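Local structure of polyketide biosynthesis 3-hydroxy-3-methylglutaryl-ACP synthase PksG (Bacillus subtilis, 4YXT) at residues V2-A8 with V175-P181; L37-A43 with E165-A170; D72-L76 with S133-L139. The protein catalyses the aldol condensation of carrier-bound acetyl groups with a beta-ketothioester polyketide intermediate during biosynthesis of the antibiotic bacillaene. The protein carries 1 engineered substitution. All coordinates share one frame; numbering follows the deposited sequence.

Contact 1: V2-A8 with V175-P181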
loop_
_atom_site.group_PDB
_atom_site.type_symbol
_atom_site.label_atom_id
_atom_site.label_comp_id
_atom_site.label_asym_id
_atom_site.label_seq_id
_atom_site.Cartn_x
_atom_site.Cartn_y
_atom_site.Cartn_z
ATOM N N VAL A 2 -2.234 -19.654 -16.992
ATOM C CA VAL A 2 -2.189 -20.134 -15.605
ATOM C C VAL A 2 -3.461 -19.778 -14.808
ATOM O O VAL A 2 -4.085 -18.768 -15.065
ATOM C CB VAL A 2 -0.942 -19.551 -14.901
ATOM C CG1 VAL A 2 -1.134 -18.076 -14.676
ATOM C CG2 VAL A 2 -0.662 -20.240 -13.583
ATOM N N SER A 3 -3.842 -20.639 -13.866
ATOM C CA SER A 3 -4.986 -20.365 -13.007
ATOM C C SER A 3 -4.457 -19.517 -11.874
ATOM O O SER A 3 -3.271 -19.645 -11.524
ATOM C CB SER A 3 -5.595 -21.652 -12.451
ATOM O OG SER A 3 -6.017 -22.532 -13.485
ATOM N N ALA A 4 -5.330 -18.675 -11.304
ATOM C CA ALA A 4 -4.980 -17.844 -10.145
ATOM C C ALA A 4 -6.135 -17.659 -9.154
ATOM O O ALA A 4 -7.299 -17.575 -9.519
ATOM C CB ALA A 4 -4.419 -16.498 -10.600
ATOM N N GLY A 5 -5.763 -17.648 -7.888
ATOM C CA GLY A 5 -6.634 -17.214 -6.834
ATOM C C GLY A 5 -6.299 -17.891 -5.546
ATOM O O GLY A 5 -5.140 -18.126 -5.257
ATOM N N ILE A 6 -7.328 -18.203 -4.767
ATOM C CA ILE A 6 -7.127 -18.594 -3.378
ATOM C C ILE A 6 -6.888 -20.119 -3.258
ATOM O O ILE A 6 -7.739 -20.905 -3.618
ATOM C CB ILE A 6 -8.317 -18.127 -2.477
ATOM C CG1 ILE A 6 -8.563 -16.626 -2.621
ATOM C CG2 ILE A 6 -8.125 -18.552 -1.052
ATOM C CD1 ILE A 6 -9.736 -16.079 -1.807
ATOM N N GLU A 7 -5.744 -20.497 -2.692
ATOM C CA GLU A 7 -5.448 -21.879 -2.301
ATOM C C GLU A 7 -5.900 -22.140 -0.874
ATOM O O GLU A 7 -6.327 -23.225 -0.527
ATOM C CB GLU A 7 -3.944 -22.166 -2.455
ATOM C CG GLU A 7 -3.504 -21.944 -3.889
ATOM C CD GLU A 7 -2.078 -22.375 -4.155
ATOM O OE1 GLU A 7 -1.284 -22.470 -3.202
ATOM O OE2 GLU A 7 -1.743 -22.608 -5.317
ATOM N N ALA A 8 -5.852 -21.128 -0.027
ATOM C CA ALA A 8 -6.217 -21.373 1.336
ATOM C C ALA A 8 -6.500 -20.008 1.968
ATOM O O ALA A 8 -5.929 -19.038 1.536
ATOM C CB ALA A 8 -5.079 -22.100 2.035
ATOM N N VAL A 175 -4.900 -14.757 3.291
ATOM C CA VAL A 175 -5.272 -15.403 2.068
ATOM C C VAL A 175 -3.970 -15.767 1.324
ATOM O O VAL A 175 -3.200 -14.876 0.977
ATOM C CB VAL A 175 -6.088 -14.436 1.175
ATOM C CG1 VAL A 175 -6.378 -15.040 -0.189
ATOM C CG2 VAL A 175 -7.419 -13.969 1.784
ATOM N N LEU A 176 -3.776 -17.065 1.050
ATOM C CA LEU A 176 -2.705 -17.598 0.243
ATOM C C LEU A 176 -3.118 -17.726 -1.195
ATOM O O LEU A 176 -4.079 -18.375 -1.489
ATOM C CB LEU A 176 -2.342 -19.002 0.734
ATOM C CG LEU A 176 -1.091 -19.639 0.107
ATOM C CD1 LEU A 176 0.211 -19.017 0.604
ATOM C CD2 LEU A 176 -1.117 -21.136 0.390
ATOM N N VAL A 177 -2.363 -17.110 -2.094
ATOM C CA VAL A 177 -2.733 -16.944 -3.463
ATOM C C VAL A 177 -1.673 -17.681 -4.277
ATOM O O VAL A 177 -0.440 -17.582 -4.012
ATOM C CB VAL A 177 -2.810 -15.444 -3.844
ATOM C CG1 VAL A 177 -3.175 -15.247 -5.294
ATOM C CG2 VAL A 177 -3.800 -14.691 -2.943
ATOM N N GLY A 178 -2.148 -18.443 -5.253
ATOM C CA GLY A 178 -1.281 -19.364 -5.965
ATOM C C GLY A 178 -1.827 -19.896 -7.262
ATOM O O GLY A 178 -2.900 -19.479 -7.728
ATOM N N GLU A 179 -1.082 -20.829 -7.850
ATOM C CA GLU A 179 -1.441 -21.359 -9.153
ATOM C C GLU A 179 -2.414 -22.538 -9.096
ATOM O O GLU A 179 -2.941 -22.913 -10.108
ATOM C CB GLU A 179 -0.163 -21.699 -9.936
ATOM C CG GLU A 179 0.803 -20.510 -10.086
ATOM C CD GLU A 179 2.099 -20.912 -10.759
ATOM O OE1 GLU A 179 2.252 -22.132 -10.998
ATOM O OE2 GLU A 179 2.953 -20.044 -11.066
ATOM N N ASN A 180 -2.716 -23.071 -7.921
ATOM C CA ASN A 180 -3.753 -24.122 -7.789
ATOM C C ASN A 180 -4.929 -23.734 -6.900
ATOM O O ASN A 180 -5.099 -24.293 -5.836
ATOM C CB ASN A 180 -3.149 -25.437 -7.252
ATOM C CG ASN A 180 -4.173 -26.563 -7.239
ATOM O OD1 ASN A 180 -5.108 -26.592 -8.084
ATOM N ND2 ASN A 180 -4.036 -27.488 -6.272
ATOM N N PRO A 181 -5.766 -22.793 -7.351
ATOM C CA PRO A 181 -6.735 -22.140 -6.480
ATOM C C PRO A 181 -8.088 -22.908 -6.321
ATOM O O PRO A 181 -9.129 -22.530 -6.903
ATOM C CB PRO A 181 -6.919 -20.803 -7.200
ATOM C CG PRO A 181 -6.876 -21.201 -8.636
ATOM C CD PRO A 181 -5.746 -22.161 -8.689
#

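Contact 2: L37-A43 with E165-A170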
loop_
_atom_site.group_PDB
_atom_site.type_symbol
_atom_site.label_atom_id
_atom_site.label_comp_id
_atom_site.label_asym_id
_atom_site.label_seq_id
_atom_site.Cartn_x
_atom_site.Cartn_y
_atom_site.Cartn_z
ATOM N N LEU A 37 -29.412 -3.501 12.639
ATOM C CA LEU A 37 -27.979 -3.794 12.342
ATOM C C LEU A 37 -27.700 -5.270 11.952
ATOM O O LEU A 37 -26.949 -5.561 10.997
ATOM C CB LEU A 37 -27.148 -3.493 13.560
ATOM C CG LEU A 37 -27.345 -2.107 14.161
ATOM C CD1 LEU A 37 -26.452 -1.975 15.380
ATOM C CD2 LEU A 37 -27.059 -1.018 13.122
ATOM N N LEU A 38 -28.317 -6.187 12.702
ATOM C CA LEU A 38 -28.191 -7.632 12.514
ATOM C C LEU A 38 -26.829 -8.123 12.972
ATOM O O LEU A 38 -26.155 -8.845 12.254
ATOM C CB LEU A 38 -28.435 -8.048 11.052
ATOM C CG LEU A 38 -29.754 -7.735 10.345
ATOM C CD1 LEU A 38 -29.773 -8.341 8.937
ATOM C CD2 LEU A 38 -31.010 -8.182 11.070
ATOM N N MET A 39 -26.424 -7.720 14.156
ATOM C CA MET A 39 -25.112 -8.066 14.705
ATOM C C MET A 39 -25.265 -8.770 16.060
ATOM O O MET A 39 -26.247 -8.569 16.734
ATOM C CB MET A 39 -24.261 -6.802 14.801
ATOM C CG MET A 39 -23.945 -6.203 13.419
ATOM S SD MET A 39 -23.189 -7.335 12.196
ATOM C CE MET A 39 -21.505 -6.703 12.193
ATOM N N LYS A 40 -24.321 -9.630 16.441
ATOM C CA LYS A 40 -24.459 -10.387 17.706
ATOM C C LYS A 40 -23.234 -10.319 18.548
ATOM O O LYS A 40 -23.342 -10.236 19.741
ATOM C CB LYS A 40 -24.803 -11.870 17.470
ATOM C CG LYS A 40 -25.864 -12.129 16.407
ATOM C CD LYS A 40 -25.764 -13.532 15.853
ATOM C CE LYS A 40 -26.440 -14.554 16.766
ATOM N NZ LYS A 40 -26.498 -15.908 16.101
ATOM N N GLU A 41 -22.059 -10.392 17.945
ATOM C CA GLU A 41 -20.861 -10.310 18.711
ATOM C C GLU A 41 -19.898 -9.424 17.968
ATOM O O GLU A 41 -19.974 -9.277 16.779
ATOM C CB GLU A 41 -20.247 -11.706 18.908
ATOM C CG GLU A 41 -21.196 -12.745 19.504
ATOM C CD GLU A 41 -20.747 -14.180 19.257
ATOM O OE1 GLU A 41 -20.228 -14.484 18.160
ATOM O OE2 GLU A 41 -20.926 -15.028 20.152
ATOM N N LYS A 42 -19.018 -8.786 18.708
ATOM C CA LYS A 42 -17.860 -8.143 18.105
ATOM C C LYS A 42 -16.623 -8.667 18.817
ATOM O O LYS A 42 -16.640 -8.802 20.051
ATOM C CB LYS A 42 -17.966 -6.631 18.197
ATOM C CG LYS A 42 -18.022 -6.037 19.611
ATOM C CD LYS A 42 -18.086 -4.522 19.468
ATOM C CE LYS A 42 -17.665 -3.805 20.741
ATOM N NZ LYS A 42 -17.360 -2.379 20.419
ATOM N N ALA A 43 -15.582 -8.997 18.052
ATOM C CA ALA A 43 -14.262 -9.201 18.613
ATOM C C ALA A 43 -13.754 -7.920 19.231
ATOM O O ALA A 43 -14.042 -6.839 18.737
ATOM C CB ALA A 43 -13.309 -9.640 17.519
ATOM N N GLU A 165 -20.846 1.533 17.671
ATOM C CA GLU A 165 -20.099 0.765 18.653
ATOM C C GLU A 165 -20.374 -0.744 18.680
ATOM O O GLU A 165 -19.468 -1.526 18.897
ATOM C CB GLU A 165 -20.381 1.334 20.018
ATOM C CG GLU A 165 -19.522 0.770 21.102
ATOM C CD GLU A 165 -20.066 1.097 22.499
ATOM O OE1 GLU A 165 -21.197 1.631 22.611
ATOM O OE2 GLU A 165 -19.349 0.798 23.474
ATOM N N PRO A 166 -21.626 -1.160 18.479
ATOM C CA PRO A 166 -21.860 -2.590 18.432
ATOM C C PRO A 166 -21.267 -3.332 17.225
ATOM O O PRO A 166 -21.216 -4.558 17.242
ATOM C CB PRO A 166 -23.404 -2.690 18.396
ATOM C CG PRO A 166 -23.899 -1.359 18.791
ATOM C CD PRO A 166 -22.875 -0.411 18.293
ATOM N N SER A 167 -20.870 -2.623 16.168
ATOM C CA SER A 167 -20.280 -3.300 14.974
ATOM C C SER A 167 -18.758 -3.074 14.812
ATOM O O SER A 167 -18.165 -3.554 13.858
ATOM C CB SER A 167 -20.982 -2.812 13.700
ATOM O OG SER A 167 -22.396 -2.986 13.815
ATOM N N ALA A 168 -18.156 -2.328 15.738
ATOM C CA ALA A 168 -16.814 -1.835 15.601
ATOM C C ALA A 168 -15.842 -2.927 16.011
ATOM O O ALA A 168 -15.430 -2.977 17.161
ATOM C CB ALA A 168 -16.629 -0.595 16.483
ATOM N N GLY A 169 -15.442 -3.783 15.072
ATOM C CA GLY A 169 -14.626 -4.929 15.417
ATOM C C GLY A 169 -13.115 -4.923 15.245
ATOM O O GLY A 169 -12.469 -3.881 15.075
ATOM N N ALA A 170 -12.556 -6.123 15.360
ATOM C CA ALA A 170 -11.133 -6.384 15.230
ATOM C C ALA A 170 -10.983 -7.779 14.626
ATOM O O ALA A 170 -11.629 -8.726 15.053
ATOM C CB ALA A 170 -10.451 -6.364 16.571
HETATM O O HOH W 1 -21.023 -6.887 15.422
#

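Contact 3: D72-L76 with S133-L139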
loop_
_atom_site.group_PDB
_atom_site.type_symbol
_atom_site.label_atom_id
_atom_site.label_comp_id
_atom_site.label_asym_id
_atom_site.label_seq_id
_atom_site.Cartn_x
_atom_site.Cartn_y
_atom_site.Cartn_z
ATOM N N ASP A 72 8.559 -21.896 1.274
ATOM C CA ASP A 72 9.567 -21.098 0.604
ATOM C C ASP A 72 9.168 -20.531 -0.748
ATOM O O ASP A 72 9.812 -19.649 -1.223
ATOM C CB ASP A 72 10.868 -21.847 0.512
ATOM C CG ASP A 72 11.633 -21.820 1.817
ATOM O OD1 ASP A 72 11.238 -21.109 2.791
ATOM O OD2 ASP A 72 12.668 -22.504 1.867
ATOM N N ARG A 73 8.073 -20.977 -1.347
ATOM C CA ARG A 73 7.592 -20.304 -2.556
ATOM C C ARG A 73 6.735 -19.028 -2.302
ATOM O O ARG A 73 6.375 -18.339 -3.283
ATOM C CB ARG A 73 6.861 -21.296 -3.478
ATOM C CG ARG A 73 7.774 -22.306 -4.145
ATOM C CD ARG A 73 6.948 -23.287 -4.953
ATOM N NE ARG A 73 7.643 -23.719 -6.174
ATOM C CZ ARG A 73 8.447 -24.783 -6.266
ATOM N NH1 ARG A 73 8.679 -25.563 -5.207
ATOM N NH2 ARG A 73 9.023 -25.071 -7.430
ATOM N N ILE A 74 6.385 -18.716 -1.044
ATOM C CA ILE A 74 5.728 -17.438 -0.784
ATOM C C ILE A 74 6.762 -16.369 -1.140
ATOM O O ILE A 74 7.751 -16.219 -0.418
ATOM C CB ILE A 74 5.364 -17.077 0.688
ATOM C CG1 ILE A 74 4.650 -18.165 1.484
ATOM C CG2 ILE A 74 4.499 -15.811 0.683
ATOM C CD1 ILE A 74 3.477 -18.792 0.832
ATOM N N GLU A 75 6.539 -15.630 -2.209
ATOM C CA GLU A 75 7.431 -14.529 -2.560
ATOM C C GLU A 75 6.852 -13.094 -2.572
ATOM O O GLU A 75 7.542 -12.181 -2.950
ATOM C CB GLU A 75 7.964 -14.826 -3.909
ATOM C CG GLU A 75 9.039 -15.851 -3.812
ATOM C CD GLU A 75 9.400 -16.348 -5.156
ATOM O OE1 GLU A 75 9.385 -15.535 -6.121
ATOM O OE2 GLU A 75 9.644 -17.545 -5.228
ATOM N N LEU A 76 5.587 -12.933 -2.190
ATOM C CA LEU A 76 4.932 -11.645 -2.033
ATOM C C LEU A 76 4.175 -11.684 -0.738
ATOM O O LEU A 76 3.334 -12.534 -0.568
ATOM C CB LEU A 76 3.982 -11.414 -3.216
ATOM C CG LEU A 76 3.141 -10.147 -3.301
ATOM C CD1 LEU A 76 3.990 -8.895 -3.303
ATOM C CD2 LEU A 76 2.329 -10.180 -4.588
ATOM N N SER A 133 7.515 -15.193 -11.786
ATOM C CA SER A 133 8.168 -16.112 -10.884
ATOM C C SER A 133 7.348 -17.417 -10.865
ATOM O O SER A 133 6.585 -17.648 -9.934
ATOM C CB SER A 133 8.221 -15.461 -9.496
ATOM O OG SER A 133 9.084 -16.146 -8.584
ATOM N N PRO A 134 7.489 -18.262 -11.917
ATOM C CA PRO A 134 6.705 -19.516 -12.051
ATOM C C PRO A 134 6.744 -20.353 -10.819
ATOM O O PRO A 134 7.794 -20.543 -10.265
ATOM C CB PRO A 134 7.422 -20.273 -13.192
ATOM C CG PRO A 134 8.050 -19.163 -14.007
ATOM C CD PRO A 134 8.454 -18.088 -13.027
ATOM N N GLY A 135 5.589 -20.820 -10.362
ATOM C CA GLY A 135 5.527 -21.635 -9.171
ATOM C C GLY A 135 5.352 -20.811 -7.885
ATOM O O GLY A 135 4.988 -21.379 -6.848
ATOM N N ALA A 136 5.558 -19.488 -7.933
ATOM C CA ALA A 136 5.566 -18.681 -6.667
ATOM C C ALA A 136 4.161 -18.502 -6.084
ATOM O O ALA A 136 3.160 -18.685 -6.727
ATOM C CB ALA A 136 6.231 -17.324 -6.864
ATOM N N LYS A 137 4.095 -18.106 -4.839
ATOM C CA LYS A 137 2.804 -17.853 -4.223
ATOM C C LYS A 137 2.877 -16.453 -3.604
ATOM O O LYS A 137 3.954 -15.840 -3.510
ATOM C CB LYS A 137 2.564 -18.949 -3.176
ATOM C CG LYS A 137 2.220 -20.290 -3.750
ATOM C CD LYS A 137 2.805 -21.450 -2.982
ATOM C CE LYS A 137 1.842 -22.607 -2.771
ATOM N NZ LYS A 137 1.269 -23.177 -4.023
ATOM N N ALA A 138 1.738 -15.943 -3.210
ATOM C CA ALA A 138 1.652 -14.711 -2.453
ATOM C C ALA A 138 0.777 -14.978 -1.255
ATOM O O ALA A 138 -0.181 -15.766 -1.307
ATOM C CB ALA A 138 1.023 -13.620 -3.319
ATOM N N LEU A 139 1.074 -14.264 -0.187
ATOM C CA LEU A 139 0.266 -14.206 0.991
ATOM C C LEU A 139 -0.243 -12.759 1.183
ATOM O O LEU A 139 0.530 -11.823 1.165
ATOM C CB LEU A 139 1.130 -14.609 2.152
ATOM C CG LEU A 139 0.450 -14.791 3.493
ATOM C CD1 LEU A 139 -0.722 -15.776 3.495
ATOM C CD2 LEU A 139 1.515 -15.261 4.414
#

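Contact 1: V2-A8 with V175-P181
Gly5 and Gly178 form an antiparallel hydrogen-bonded pair: Gly178 N donates to Gly5 O at 3.0 Å, while the return bond from Gly5 N to Gly178 O is weak. Further along, Glu7 N donates to Leu176 O, and Leu176 N to Ala8 O. Two residues, Glu7 and Ala8, are thus set against the single Leu176, which makes a classic beta bulge at the corner where the strand turns.

Glu7 adds a side-chain bond. With CG anti to its carbonyl carbon (chi1 -59°) and the chain extended beyond, Glu7 reaches over Gly178, where the carboxylate carbon CD lies 3.6 Å from Gly178 CA. Its anti lone pair on OE2 accepts Asn180 N at 2.8 Å, tying down the turn after the strand. The other oxygen, OE1, makes a salt bridge to Lys137.

Apolar packing fills in the rest. The Pro181 ring lies against the backbone, CB 3.4 Å from Gly5 C and CG 3.7 Å from Ala4 C. On the opposite face from Ala8 and Leu176, Ile6 CG1 meets Val175 CG1 at 3.6 Å. Beyond the strand ends, Val2 CG2 rests on Glu179 CG, whose OE2 is bonded to Gly135 N.

In the thiolase-fold sheet, strand 5-12 lies between strands 170-178 and 184-195. Strand 137-145 flanks the other edge of 170-178, and helix 116-130 packs on Ala4 through Ile128 and on Ile6 through Phe121.

Contact 2: L37-A43 with E165-A170
Lys42 reaches across to Glu165 and holds its backbone carbonyl. CB starts 4.0 Å from Pro166 O. From there CG sits between the backbone N and the carbonyl carbon (chi1 61°), which aims the extended remainder of the chain at the 165-170 loop. CD passes close to the same acceptor that the tip will take, 3.3 Å from Glu165 O, and CE follows alongside. NZ then donates to Glu165 O at 2.7 Å, meeting it 23° out of the carbonyl plane. Tyr367 OH is a second partner of the ammonium group and also bonds Glu165 OE2, so the phenol joins the two charged side chains, whose NZ and OE2 stay 4.8 Å apart. The aliphatic part of Lys42 also touches Val20 of helix 20-27.

Strand 41-43 is an outer strand of a small three-stranded sheet, beside strand 16-19, and the loop it meets runs from helix 161-164 into strand 170-178 of the large thiolase-fold sheet; Ala168 centres an inverse gamma turn in that loop. One water bridges the backbones, donating to both Glu41 O and Pro166 O.

Before the strand, Met39 brings CG to 3.6 Å from Ser167 OG, and bends at chi2 (-53°) and chi3 turn CE back toward the same hydroxyl; its side chain lies about 10 Å from that of His250, a probable proton donor/acceptor. Leu37 CD1 touches Pro166 CG more loosely. Beyond Lys42 the fit is close, for Ala43 CB lies 3.1 Å from Ala170 O.

Contact 3: D72-L76 with S133-L139
Ser133 meets Glu75 at the start of 133-139: its OG donates to Glu75 OE1 at 2.6 Å, on the syn side and 17° out of the carboxylate plane. The CB of Glu75 does not point at 133-139, but its chain, extended beyond CG (chi2 169°), carries the carboxylate across to Ser133. The same OE1 takes a salt bridge from Arg234 and a hydrogen bond from Tyr193, both of the second subunit, so three partners grip one oxygen at the dimer interface, a setting that probably favours the charged form.

Ser133 to Ala136 make a type II turn, with Gly135 at the position of positive phi. Arg73 lays its aliphatic chain along this turn, CD 3.3 Å from Gly135 O, and that carbonyl lies at the edge of the guanidinium, near its plane. Ala136 CB then packs on the Glu75 carboxylate.

From Lys137 the chain pairs in parallel register with 74-76, Ile74 beside Lys137, though the two short strands diverge by 66°. Lys137 N donates to Arg73 O at 2.8 Å, from well above the carbonyl plane, and Lys137 O accepts Glu75 N. Its CB lies 4.1 Å from Ile74 CD1, the two side chains crossing at about a right angle. On the other face Ala138 CB packs against Leu76 CB at 3.7 Å. Leu139 N closes the run with a nearly straight bond to Leu76 O, while Leu139 CB rests on Ile74 CG2 at 3.9 Å.

Strand 74-80 lies between strands 106-111 and 137-145, and Phe127 and Ala124 of helix 116-130 cover the Leu76 and Ala138 face; Leu76 also packs on Met123 of the second subunit.

Contacts 1 and 3 belong to one large mixed sheet, whose strands run 106-111, 74-80, 137-145, 170-178, 5-12 in the order of the thiolase fold. Their centres are 10 Å apart and they touch: Ala138 O lies 2.7 Å from Val177 N, a probable hydrogen bond, and Leu176 CD1 packs on Ile74 CD1. Contact 2 lies on the opposite side of the chain's centre, its own centre 30 Å from contact 1 and 35 Å from contact 3. Along the sequence contact 1 encloses contact 2, which encloses contact 3. Strand 170-178 spans the gap, beginning in contact 2 nearer the probable active-site residues and ending in contact 1.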